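Local coordinates for replicative DNA helicase (PDB 6RIY), which carries an intein that probably excises itself from the helicase precursor and joins the flanking pieces by protein splicing, at residues T12-M17 with R138-T143; D24-A29 with T34-A39; Y49-S54 with H65-S70. All coordinates share one frame; numbering follows the deposited sequence.

Interaction 1. Residues T12-M17 with R138-T143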
ATOM      1  N   THR A  12      -6.012  11.292 -12.411  1.00 38.77           N
ATOM      2  CA  THR A  12      -7.349  11.523 -12.943  1.00 36.75           C
ATOM      3  C   THR A  12      -8.461  10.921 -12.094  1.00 35.82           C
ATOM      4  O   THR A  12      -9.598  11.397 -12.169  1.00 38.59           O
ATOM      5  CB  THR A  12      -7.462  10.956 -14.361  1.00 38.27           C
ATOM      6  OG1 THR A  12      -7.270   9.538 -14.322  1.00 33.98           O
ATOM      7  CG2 THR A  12      -6.417  11.583 -15.269  1.00 44.01           C
ATOM      8  N   GLY A  13      -8.176   9.889 -11.304  1.00 23.08           N
ATOM      9  CA  GLY A  13      -9.231   9.323 -10.487  1.00 24.33           C
ATOM     10  C   GLY A  13      -8.820   8.154  -9.619  1.00 23.33           C
ATOM     11  O   GLY A  13      -8.047   8.308  -8.669  1.00 17.60           O
ATOM     12  N   TRP A  14      -9.346   6.974  -9.929  1.00 14.52           N
ATOM     13  CA  TRP A  14      -9.158   5.812  -9.075  1.00 12.85           C
ATOM     14  C   TRP A  14      -9.039   4.573  -9.938  1.00 13.83           C
ATOM     15  O   TRP A  14      -9.873   4.351 -10.820  1.00 16.84           O
ATOM     16  CB  TRP A  14     -10.342   5.641  -8.112  1.00 13.51           C
ATOM     17  CG  TRP A  14     -10.406   6.674  -7.049  1.00 14.11           C
ATOM     18  CD1 TRP A  14     -11.141   7.830  -7.061  1.00 16.10           C
ATOM     19  CD2 TRP A  14      -9.727   6.638  -5.797  1.00 13.11           C
ATOM     20  NE1 TRP A  14     -10.944   8.521  -5.888  1.00 16.35           N
ATOM     21  CE2 TRP A  14     -10.082   7.806  -5.095  1.00 14.56           C
ATOM     22  CE3 TRP A  14      -8.849   5.728  -5.198  1.00 11.68           C
ATOM     23  CZ2 TRP A  14      -9.578   8.095  -3.822  1.00 19.67           C
ATOM     24  CZ3 TRP A  14      -8.353   6.014  -3.937  1.00 11.35           C
ATOM     25  CH2 TRP A  14      -8.718   7.188  -3.262  1.00 12.82           C
ATOM     26  N   THR A  15      -8.024   3.765  -9.658  1.00 13.11           N
ATOM     27  CA  THR A  15      -7.818   2.489 -10.332  0.67 11.75           C
ATOM     28  C   THR A  15      -7.660   1.405  -9.277  1.00 14.72           C
ATOM     29  O   THR A  15      -7.345   1.684  -8.118  1.00 21.67           O
ATOM     30  CB  THR A  15      -6.579   2.509 -11.249  0.67 12.97           C
ATOM     31  OG1 THR A  15      -6.594   1.355 -12.107  0.67 14.80           O
ATOM     32  CG2 THR A  15      -5.290   2.502 -10.429  0.67  8.89           C
ATOM     33  N   THR A  16      -7.895   0.155  -9.677  1.00  9.58           N
ATOM     34  CA  THR A  16      -7.618  -0.940  -8.756  1.00  8.15           C
ATOM     35  C   THR A  16      -6.208  -1.455  -9.003  1.00  7.54           C
ATOM     36  O   THR A  16      -5.658  -1.323 -10.101  1.00 10.35           O
ATOM     37  CB  THR A  16      -8.614  -2.083  -8.926  1.00  9.83           C
ATOM     38  OG1 THR A  16      -8.558  -2.545 -10.285  1.00 11.13           O
ATOM     39  CG2 THR A  16     -10.042  -1.636  -8.598  1.00  9.96           C
ATOM     40  N   MET A  17      -5.640  -2.083  -7.978  1.00  8.62           N
ATOM     41  CA  MET A  17      -4.354  -2.745  -8.163  1.00  8.75           C
ATOM     42  C   MET A  17      -4.430  -3.753  -9.306  1.00  6.97           C
ATOM     43  O   MET A  17      -3.471  -3.906 -10.073  1.00 10.46           O
ATOM     44  CB  MET A  17      -3.919  -3.416  -6.861  1.00 11.05           C
ATOM     45  CG  MET A  17      -2.689  -4.290  -6.968  1.00  9.21           C
ATOM     46  SD  MET A  17      -1.249  -3.392  -7.576  1.00 10.64           S
ATOM     47  CE  MET A  17      -0.556  -2.843  -6.009  1.00 11.38           C
ATOM     48  N   ARG A 138      -8.751   4.068  -0.002  1.00 11.18           N
ATOM     49  CA  ARG A 138      -9.603   5.237  -0.185  1.00 12.76           C
ATOM     50  C   ARG A 138      -9.040   6.460   0.537  1.00 12.77           C
ATOM     51  O   ARG A 138      -9.260   7.597   0.098  1.00 15.64           O
ATOM     52  CB  ARG A 138     -11.031   4.925   0.269  1.00 15.89           C
ATOM     53  CG  ARG A 138     -11.239   4.822   1.757  1.00 15.27           C
ATOM     54  CD  ARG A 138     -12.579   4.144   2.030  1.00 20.69           C
ATOM     55  NE  ARG A 138     -12.757   3.811   3.437  1.00 21.87           N
ATOM     56  CZ  ARG A 138     -13.766   4.244   4.181  1.00 20.48           C
ATOM     57  NH1 ARG A 138     -14.696   5.017   3.646  1.00 22.38           N
ATOM     58  NH2 ARG A 138     -13.856   3.889   5.453  1.00 26.55           N
ATOM     59  N   GLY A 139      -8.303   6.249   1.626  1.00 11.94           N
ATOM     60  CA  GLY A 139      -7.648   7.333   2.338  1.00 12.26           C
ATOM     61  C   GLY A 139      -6.305   7.762   1.801  1.00 11.14           C
ATOM     62  O   GLY A 139      -5.696   8.690   2.354  1.00 13.53           O
ATOM     63  N   MET A 140      -5.817   7.115   0.740  1.00  9.93           N
ATOM     64  CA  MET A 140      -4.564   7.487   0.077  1.00  8.72           C
ATOM     65  C   MET A 140      -3.388   7.416   1.054  1.00 13.01           C
ATOM     66  O   MET A 140      -2.659   8.389   1.279  1.00 13.42           O
ATOM     67  CB  MET A 140      -4.686   8.873  -0.572  1.00  9.97           C
ATOM     68  CG  MET A 140      -5.891   8.977  -1.498  1.00 11.23           C
ATOM     69  SD  MET A 140      -5.927  10.544  -2.372  1.00 17.89           S
ATOM     70  CE  MET A 140      -6.730  11.596  -1.164  1.00 25.14           C
ATOM     71  N   VAL A 141      -3.241   6.237   1.645  1.00  8.87           N
ATOM     72  CA  VAL A 141      -2.213   5.972   2.652  1.00 10.68           C
ATOM     73  C   VAL A 141      -0.906   5.630   1.941  1.00 10.04           C
ATOM     74  O   VAL A 141      -0.899   4.735   1.080  1.00  9.97           O
ATOM     75  CB  VAL A 141      -2.653   4.830   3.564  1.00 10.23           C
ATOM     76  CG1 VAL A 141      -1.609   4.543   4.633  1.00 13.30           C
ATOM     77  CG2 VAL A 141      -3.999   5.154   4.201  1.00 14.15           C
ATOM     78  N   PRO A 142       0.199   6.289   2.298  0.62  8.92           N
ATOM     79  CA  PRO A 142       1.505   5.945   1.723  0.62  9.80           C
ATOM     80  C   PRO A 142       1.876   4.499   2.024  0.62  9.10           C
ATOM     81  O   PRO A 142       1.673   4.001   3.133  0.62 11.09           O
ATOM     82  CB  PRO A 142       2.465   6.923   2.417  0.62 12.09           C
ATOM     83  CG  PRO A 142       1.600   8.026   2.927  0.62 11.29           C
ATOM     84  CD  PRO A 142       0.282   7.400   3.261  0.62 10.40           C
ATOM     85  N   THR A 143       2.416   3.821   1.014  1.00  7.41           N
ATOM     86  CA  THR A 143       2.858   2.453   1.202  1.00  8.46           C
ATOM     87  C   THR A 143       4.069   2.221   0.312  1.00  9.73           C
ATOM     88  O   THR A 143       4.285   2.936  -0.671  1.00 12.32           O
ATOM     89  CB  THR A 143       1.719   1.453   0.916  1.00 10.97           C
ATOM     90  OG1 THR A 143       2.053   0.175   1.474  1.00 12.74           O
ATOM     91  CG2 THR A 143       1.449   1.320  -0.582  1.00  8.49           C
TER
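W14 reaches the turn at R138 with the far corner of its indole. CH2 lies 3.4 Å from the carbonyl O of R138 and 3.7 Å from R138 CA, and CZ2 is the next ring atom to approach that oxygen, so the six-membered ring leans obliquely on backbone, not on the arginine side chain. From the other partner, M140, the CG methylene comes to 3.8 Å of the same W14 CH2. M140 SD stands 5.3 Å from the centroid of the six-membered ring and 50° off its normal, an oblique Met-aromatic contact. The meeting residues lie at the surface. The indole is thrown across by its first torsion, which sets CG anti to the carbonyl carbon and beside the backbone N (chi1 -70°), while a bend at the thioether carries the methyl of M140 out of line with the rest of its chain. The guanidinium of R138 leads away from the tryptophan, and its NH2 is hydrogen-bonded to G56 O. G139 N makes a weak bond to T57 OG1. W14 also packs on P7 and P9 of strand 7-9, the antiparallel partner of strand 14-16; M140 touches P9 and, on strand 133-136, L135. The contact thus sets the hairpin 7-9/14-16 against the turn that joins strands 133-136 and 141-144.

Interaction 2. Residues D24-A29 with T34-A39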
ATOM      1  N   ASP A  24       1.472   3.179 -16.282  1.00 19.45           N
ATOM      2  CA  ASP A  24       0.399   3.920 -15.634  1.00 14.24           C
ATOM      3  C   ASP A  24       0.964   4.865 -14.579  1.00 21.28           C
ATOM      4  O   ASP A  24       2.011   4.603 -13.984  1.00 16.91           O
ATOM      5  CB  ASP A  24      -0.586   2.963 -14.957  1.00 14.43           C
ATOM      6  CG  ASP A  24      -1.434   2.192 -15.944  1.00 21.84           C
ATOM      7  OD1 ASP A  24      -1.299   2.425 -17.171  1.00 26.65           O
ATOM      8  OD2 ASP A  24      -2.230   1.338 -15.490  1.00 22.89           O
ATOM      9  N   GLU A  25       0.240   5.956 -14.328  1.00 17.28           N
ATOM     10  CA  GLU A  25       0.584   6.906 -13.274  1.00 14.84           C
ATOM     11  C   GLU A  25      -0.218   6.599 -12.011  1.00 19.91           C
ATOM     12  O   GLU A  25      -1.454   6.552 -12.049  1.00 20.47           O
ATOM     13  CB  GLU A  25       0.319   8.343 -13.722  1.00 15.55           C
ATOM     14  CG  GLU A  25       1.324   8.866 -14.735  1.00 18.14           C
ATOM     15  CD  GLU A  25       1.186  10.351 -14.975  1.00 26.88           C
ATOM     16  OE1 GLU A  25       0.046  10.862 -14.926  1.00 26.70           O
ATOM     17  OE2 GLU A  25       2.220  11.010 -15.220  1.00 28.61           O
ATOM     18  N   LEU A  26       0.486   6.391 -10.902  1.00 10.99           N
ATOM     19  CA  LEU A  26      -0.090   6.411  -9.568  1.00 12.14           C
ATOM     20  C   LEU A  26       0.325   7.724  -8.908  1.00 13.25           C
ATOM     21  O   LEU A  26       0.797   8.641  -9.587  1.00 12.56           O
ATOM     22  CB  LEU A  26       0.360   5.179  -8.764  1.00 10.50           C
ATOM     23  CG  LEU A  26       0.040   3.794  -9.345  1.00 11.39           C
ATOM     24  CD1 LEU A  26       0.736   2.698  -8.537  1.00 13.13           C
ATOM     25  CD2 LEU A  26      -1.467   3.552  -9.413  1.00 12.13           C
ATOM     26  N   LEU A  27       0.184   7.819  -7.587  1.00 10.44           N
ATOM     27  CA  LEU A  27       0.612   8.999  -6.848  1.00 11.44           C
ATOM     28  C   LEU A  27       1.702   8.620  -5.861  1.00 11.39           C
ATOM     29  O   LEU A  27       1.572   7.639  -5.133  1.00 10.51           O
ATOM     30  CB  LEU A  27      -0.552   9.634  -6.091  1.00 14.75           C
ATOM     31  CG  LEU A  27      -1.747  10.051  -6.945  1.00 16.90           C
ATOM     32  CD1 LEU A  27      -2.799  10.703  -6.038  1.00 13.00           C
ATOM     33  CD2 LEU A  27      -1.317  10.989  -8.064  1.00 15.00           C
ATOM     34  N   GLY A  28       2.763   9.416  -5.821  1.00 12.64           N
ATOM     35  CA  GLY A  28       3.789   9.234  -4.818  1.00 14.46           C
ATOM     36  C   GLY A  28       3.375   9.778  -3.467  1.00 13.91           C
ATOM     37  O   GLY A  28       2.288  10.323  -3.280  1.00 14.94           O
ATOM     38  N   ALA A  29       4.296   9.652  -2.508  1.00 17.41           N
ATOM     39  CA  ALA A  29       4.019  10.110  -1.151  1.00 21.41           C
ATOM     40  C   ALA A  29       3.811  11.613  -1.080  1.00 23.62           C
ATOM     41  O   ALA A  29       3.211  12.098  -0.115  1.00 32.25           O
ATOM     42  CB  ALA A  29       5.156   9.706  -0.212  1.00 18.97           C
ATOM     43  N   THR A  34       3.422   9.472 -10.115  1.00 14.31           N
ATOM     44  CA  THR A  34       4.612   8.637 -10.211  1.00 16.46           C
ATOM     45  C   THR A  34       4.308   7.485 -11.161  1.00 19.22           C
ATOM     46  O   THR A  34       3.194   6.957 -11.174  1.00 20.07           O
ATOM     47  CB  THR A  34       5.065   8.129  -8.823  1.00 17.27           C
ATOM     48  OG1 THR A  34       6.355   7.512  -8.923  1.00 20.28           O
ATOM     49  CG2 THR A  34       4.072   7.136  -8.232  1.00 11.99           C
ATOM     50  N   ARG A  35       5.283   7.126 -11.990  1.00 16.37           N
ATOM     51  CA  ARG A  35       5.051   6.161 -13.060  1.00 15.17           C
ATOM     52  C   ARG A  35       5.326   4.745 -12.571  1.00 19.54           C
ATOM     53  O   ARG A  35       6.258   4.505 -11.805  1.00 14.37           O
ATOM     54  CB  ARG A  35       5.935   6.488 -14.267  1.00 18.37           C
ATOM     55  CG  ARG A  35       5.730   5.629 -15.499  1.00 28.25           C
ATOM     56  CD  ARG A  35       6.758   6.015 -16.554  1.00 37.96           C
ATOM     57  NE  ARG A  35       6.562   5.329 -17.829  1.00 44.27           N
ATOM     58  CZ  ARG A  35       6.988   4.096 -18.087  1.00 49.54           C
ATOM     59  NH1 ARG A  35       7.624   3.398 -17.151  1.00 48.96           N
ATOM     60  NH2 ARG A  35       6.771   3.555 -19.279  1.00 50.44           N
ATOM     61  N   VAL A  36       4.510   3.805 -13.027  1.00 15.02           N
ATOM     62  CA  VAL A  36       4.720   2.402 -12.702  1.00 12.88           C
ATOM     63  C   VAL A  36       5.799   1.869 -13.633  1.00 14.67           C
ATOM     64  O   VAL A  36       5.671   1.959 -14.858  1.00 16.79           O
ATOM     65  CB  VAL A  36       3.405   1.618 -12.834  1.00 17.89           C
ATOM     66  CG1 VAL A  36       3.614   0.126 -12.615  1.00 17.03           C
ATOM     67  CG2 VAL A  36       2.382   2.182 -11.832  1.00 14.69           C
ATOM     68  N   VAL A  37       6.890   1.362 -13.059  1.00 15.21           N
ATOM     69  CA  VAL A  37       7.984   0.848 -13.870  1.00 17.31           C
ATOM     70  C   VAL A  37       7.938  -0.670 -13.993  1.00 18.15           C
ATOM     71  O   VAL A  37       8.568  -1.224 -14.910  1.00 19.28           O
ATOM     72  CB  VAL A  37       9.355   1.305 -13.325  1.00 24.16           C
ATOM     73  CG1 VAL A  37       9.493   2.814 -13.436  1.00 21.73           C
ATOM     74  CG2 VAL A  37       9.538   0.867 -11.892  1.00 25.23           C
ATOM     75  N   ALA A  38       7.203  -1.353 -13.120  1.00 24.59           N
ATOM     76  CA  ALA A  38       7.068  -2.799 -13.186  1.00 24.49           C
ATOM     77  C   ALA A  38       5.813  -3.190 -12.423  1.00 20.67           C
ATOM     78  O   ALA A  38       5.353  -2.469 -11.532  1.00 16.13           O
ATOM     79  CB  ALA A  38       8.300  -3.514 -12.620  1.00 20.35           C
ATOM     80  N   ALA A  39       5.257  -4.342 -12.790  1.00 16.88           N
ATOM     81  CA  ALA A  39       4.054  -4.830 -12.134  1.00 16.72           C
ATOM     82  C   ALA A  39       4.011  -6.340 -12.291  1.00 21.29           C
ATOM     83  O   ALA A  39       4.093  -6.845 -13.414  1.00 22.90           O
ATOM     84  CB  ALA A  39       2.799  -4.185 -12.726  1.00 17.12           C
TER
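Three backbone hydrogen bonds join D24-A29 to T34-A39. V36 N donates to D24 O at 2.8 Å. L26 and T34 form a reciprocal pair: L26 N to T34 O is 2.8 Å, and T34 N returns a bond of 2.8 Å to L26 O. The returning bond meets its carbonyl from above, 46° out of the carbonyl plane. Between these links E25 faces R35 as a non-hydrogen-bonded antiparallel pair, while L26 and T34 are the hydrogen-bonded pair next to it. CA-H...O contacts from E25 CA to T34 O and from R35 CA to D24 O fill the interval, so both oxygens have a second, weaker approach. This is a strongly twisted beta hairpin, its short segments running at 122° to each other; farther along strand 33-39, V37 and A38 both face E126 in a classic beta bulge.

T34 has its OG1 anti to the backbone N (chi1 -170°), turned to D128 OD1 and N129 ND2. Its methyl CG2 instead lies over the chain turning out of the strand, 3.6 Å from G28 N. On the same face V36 CG2 meets L26 CD1 at 3.7 Å, the two branched chains lying askew, and also presses on D24 O at 3.3 Å. L26 continues inward to L8 and Y134. E25 and R35 project from the other face.

Cohesion of the hairpin therefore comes from main-chain bonding, with apolar branches sealing the L26 face; the T34 hydroxyl, buried, is satisfied by polar groups next to strand 122-127, which ties the hairpin to its neighbour.

Interaction 3. Residues Y49-S54 with H65-S70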
ATOM      1  N   TYR A  49      -2.805 -10.027   5.269  1.00  9.69           N
ATOM      2  CA  TYR A  49      -3.198  -9.291   6.457  1.00 12.99           C
ATOM      3  C   TYR A  49      -4.161  -8.173   6.093  1.00 11.01           C
ATOM      4  O   TYR A  49      -3.995  -7.507   5.070  1.00 10.03           O
ATOM      5  CB  TYR A  49      -1.973  -8.684   7.151  1.00 17.08           C
ATOM      6  CG  TYR A  49      -1.255  -9.658   8.037  1.00 16.79           C
ATOM      7  CD1 TYR A  49      -0.583 -10.748   7.502  1.00 16.44           C
ATOM      8  CD2 TYR A  49      -1.255  -9.497   9.412  1.00 12.64           C
ATOM      9  CE1 TYR A  49       0.066 -11.653   8.324  1.00 21.87           C
ATOM     10  CE2 TYR A  49      -0.603 -10.389  10.238  1.00 20.81           C
ATOM     11  CZ  TYR A  49       0.054 -11.464   9.690  1.00 24.99           C
ATOM     12  OH  TYR A  49       0.704 -12.354  10.511  1.00 32.21           O
ATOM     13  N   GLU A  50      -5.150  -7.949   6.951  1.00 10.00           N
ATOM     14  CA  GLU A  50      -6.027  -6.791   6.842  1.00 12.91           C
ATOM     15  C   GLU A  50      -5.497  -5.687   7.756  1.00 14.53           C
ATOM     16  O   GLU A  50      -5.467  -5.851   8.977  1.00 13.37           O
ATOM     17  CB  GLU A  50      -7.449  -7.194   7.215  1.00 17.80           C
ATOM     18  CG  GLU A  50      -8.483  -6.114   7.117  1.00 19.60           C
ATOM     19  CD  GLU A  50      -9.885  -6.676   7.179  1.00 30.45           C
ATOM     20  OE1 GLU A  50     -10.294  -7.366   6.226  1.00 29.95           O
ATOM     21  OE2 GLU A  50     -10.576  -6.445   8.191  1.00 33.67           O
ATOM     22  N   VAL A  51      -5.075  -4.570   7.168  1.00 14.71           N
ATOM     23  CA  VAL A  51      -4.512  -3.450   7.913  1.00 12.14           C
ATOM     24  C   VAL A  51      -5.543  -2.330   7.929  1.00 12.65           C
ATOM     25  O   VAL A  51      -5.961  -1.845   6.873  1.00 16.07           O
ATOM     26  CB  VAL A  51      -3.186  -2.967   7.310  1.00 13.97           C
ATOM     27  CG1 VAL A  51      -2.533  -1.952   8.249  1.00 11.62           C
ATOM     28  CG2 VAL A  51      -2.269  -4.153   7.023  1.00 12.04           C
ATOM     29  N   GLU A  52      -5.949  -1.929   9.125  1.00 10.19           N
ATOM     30  CA  GLU A  52      -6.965  -0.902   9.330  1.00 11.29           C
ATOM     31  C   GLU A  52      -6.302   0.343   9.893  1.00 18.79           C
ATOM     32  O   GLU A  52      -5.554   0.263  10.876  1.00 14.96           O
ATOM     33  CB  GLU A  52      -8.052  -1.412  10.277  1.00 14.09           C
ATOM     34  CG  GLU A  52      -9.183  -0.446  10.516  1.00 29.13           C
ATOM     35  CD  GLU A  52     -10.186  -0.977  11.519  1.00 44.92           C
ATOM     36  OE1 GLU A  52     -11.395  -0.945  11.213  1.00 47.12           O
ATOM     37  OE2 GLU A  52      -9.763  -1.430  12.610  1.00 49.20           O
ATOM     38  N   PHE A  53      -6.577   1.486   9.273  1.00 11.15           N
ATOM     39  CA  PHE A  53      -5.972   2.747   9.687  1.00 15.40           C
ATOM     40  C   PHE A  53      -6.985   3.616  10.411  1.00 15.99           C
ATOM     41  O   PHE A  53      -8.187   3.370  10.374  1.00 14.44           O
ATOM     42  CB  PHE A  53      -5.389   3.470   8.480  1.00 11.70           C
ATOM     43  CG  PHE A  53      -4.315   2.683   7.801  1.00  9.81           C
ATOM     44  CD1 PHE A  53      -3.006   2.743   8.254  1.00 15.12           C
ATOM     45  CD2 PHE A  53      -4.619   1.868   6.728  1.00 12.45           C
ATOM     46  CE1 PHE A  53      -2.001   2.010   7.633  1.00 15.86           C
ATOM     47  CE2 PHE A  53      -3.622   1.115   6.104  1.00 10.97           C
ATOM     48  CZ  PHE A  53      -2.306   1.201   6.563  1.00 16.21           C
ATOM     49  N   SER A  54      -6.474   4.651  11.083  1.00 17.05           N
ATOM     50  CA  SER A  54      -7.327   5.505  11.899  1.00 15.55           C
ATOM     51  C   SER A  54      -8.267   6.375  11.074  1.00 16.60           C
ATOM     52  O   SER A  54      -9.195   6.957  11.648  1.00 18.93           O
ATOM     53  CB  SER A  54      -6.469   6.391  12.802  1.00 15.76           C
ATOM     54  OG  SER A  54      -5.537   7.125  12.030  1.00 16.25           O
ATOM     55  N   HIS A  65       4.379  -7.220   2.849  1.00 11.33           N
ATOM     56  CA  HIS A  65       4.299  -5.864   2.310  1.00 13.88           C
ATOM     57  C   HIS A  65       4.812  -4.850   3.330  1.00 15.13           C
ATOM     58  O   HIS A  65       4.566  -4.986   4.529  1.00 10.79           O
ATOM     59  CB  HIS A  65       2.856  -5.532   1.927  1.00 13.09           C
ATOM     60  CG  HIS A  65       2.722  -4.264   1.144  1.00 12.59           C
ATOM     61  ND1 HIS A  65       2.796  -4.229  -0.229  1.00 14.00           N
ATOM     62  CD2 HIS A  65       2.525  -2.984   1.545  1.00 12.97           C
ATOM     63  CE1 HIS A  65       2.650  -2.984  -0.646  1.00 16.01           C
ATOM     64  NE2 HIS A  65       2.484  -2.209   0.411  1.00 14.50           N
ATOM     65  N   GLN A  66       5.530  -3.829   2.850  1.00 11.13           N
ATOM     66  CA  GLN A  66       6.239  -2.895   3.723  1.00 10.54           C
ATOM     67  C   GLN A  66       5.516  -1.560   3.847  1.00 10.42           C
ATOM     68  O   GLN A  66       4.919  -1.071   2.884  1.00 15.02           O
ATOM     69  CB  GLN A  66       7.661  -2.667   3.209  1.00 16.28           C
ATOM     70  CG  GLN A  66       8.485  -3.935   3.206  1.00 19.36           C
ATOM     71  CD  GLN A  66       9.838  -3.751   2.558  1.00 27.29           C
ATOM     72  OE1 GLN A  66      10.334  -2.637   2.444  1.00 28.69           O
ATOM     73  NE2 GLN A  66      10.439  -4.851   2.119  1.00 40.51           N
ATOM     74  N   TRP A  67       5.576  -0.976   5.049  1.00  9.16           N
ATOM     75  CA  TRP A  67       4.847   0.242   5.382  1.00  8.46           C
ATOM     76  C   TRP A  67       5.811   1.213   6.052  1.00  9.07           C
ATOM     77  O   TRP A  67       6.546   0.814   6.968  1.00 10.94           O
ATOM     78  CB  TRP A  67       3.680  -0.054   6.330  1.00 10.28           C
ATOM     79  CG  TRP A  67       2.695  -1.035   5.765  1.00  7.15           C
ATOM     80  CD1 TRP A  67       2.747  -2.394   5.864  1.00 11.47           C
ATOM     81  CD2 TRP A  67       1.525  -0.727   5.001  1.00 11.09           C
ATOM     82  NE1 TRP A  67       1.673  -2.955   5.209  1.00 12.92           N
ATOM     83  CE2 TRP A  67       0.910  -1.952   4.670  1.00 12.69           C
ATOM     84  CE3 TRP A  67       0.932   0.466   4.570  1.00 11.72           C
ATOM     85  CZ2 TRP A  67      -0.270  -2.020   3.930  1.00  8.88           C
ATOM     86  CZ3 TRP A  67      -0.235   0.394   3.826  1.00  8.72           C
ATOM     87  CH2 TRP A  67      -0.819  -0.841   3.511  1.00  9.93           C
ATOM     88  N   PRO A  68       5.823   2.478   5.659  1.00  9.22           N
ATOM     89  CA  PRO A  68       6.708   3.457   6.314  1.00 10.01           C
ATOM     90  C   PRO A  68       6.089   3.971   7.606  1.00 16.90           C
ATOM     91  O   PRO A  68       5.079   4.677   7.580  1.00 13.18           O
ATOM     92  CB  PRO A  68       6.821   4.569   5.263  1.00 10.63           C
ATOM     93  CG  PRO A  68       5.480   4.540   4.569  1.00 11.61           C
ATOM     94  CD  PRO A  68       5.048   3.070   4.552  1.00 10.42           C
ATOM     95  N   THR A  69       6.710   3.648   8.742  1.00 12.18           N
ATOM     96  CA  THR A  69       6.258   4.189  10.024  1.00 12.10           C
ATOM     97  C   THR A  69       7.317   5.096  10.629  1.00 14.61           C
ATOM     98  O   THR A  69       8.476   5.109  10.219  1.00 16.26           O
ATOM     99  CB  THR A  69       5.897   3.089  11.033  1.00 12.05           C
ATOM    100  OG1 THR A  69       7.082   2.623  11.698  1.00 15.55           O
ATOM    101  CG2 THR A  69       5.190   1.943  10.346  1.00 14.50           C
ATOM    102  N   SER A  70       6.908   5.858  11.644  1.00 13.36           N
ATOM    103  CA  SER A  70       7.843   6.783  12.270  1.00 13.24           C
ATOM    104  C   SER A  70       8.992   6.082  12.983  1.00 14.97           C
ATOM    105  O   SER A  70      10.019   6.718  13.232  1.00 18.33           O
ATOM    106  CB  SER A  70       7.110   7.687  13.265  1.00 17.89           C
ATOM    107  OG  SER A  70       6.533   6.905  14.293  1.00 18.14           O
TER
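F53 and W67 bring two aromatic rings together at a slant, their planes 54° apart and the F53 and six-membered indole centroids separated by 5.4 Å. W67 CH2 lies in the plane of the phenyl ring at its edge, while the closest atoms are F53 CZ and W67 CZ3, 3.5 Å apart. One indole face carries H65 CD2, 3.5 Å above the plane and displaced toward the rim. This is part of the buried core of the Hedgehog/intein (HINT) fold, an all-beta domain. H65 is probably the conserved block B histidine of inteins, and W67 is probably the tryptophan of the Trp-Cys-Thr motif of class 3 inteins.

Both large side chains set CG anti to the carbonyl carbon, which sends the rings inward from strands 48-53 and 66-69 to meet although the two backbones stay far apart: V51 and W67, the nearest pair, have CA atoms 10.4 Å apart.

Strands 58-62 and 107-117 flank strand 48-53 in its sheet, and I59 and L79 pack on W67 while V109 and V141 pack on F53. The nitrogens of H65 are taken by A1 N and T143 OG1, and these two bonds probably fix how the imidazole is turned beneath the tryptophan. The indole N-H is spent on S76 OG, with NE1 itself lying in the plane of the H65 ring at its edge. On the six-membered part of the indole, V51 CG2 reaches W67 CZ2 at 4.3 Å.

Interactions 1 and 3 meet at what is probably the splicing centre, close to A1 at the start of the intein. T143, at the end of the segment 138-143, places OG1 2.6 Å from H65 NE2, a probable hydrogen bond, and the same oxygen lies 3.3 Å from W67 CZ3. The turn that W14 touches thus runs on, within one segment, into this site. Interaction 2 does not touch interaction 3: their centres are about 19 Å apart and their nearest atoms about 7 Å. It joins interaction 1 by packing, T15 CG2 to L26 CD2 at 4.1 Å.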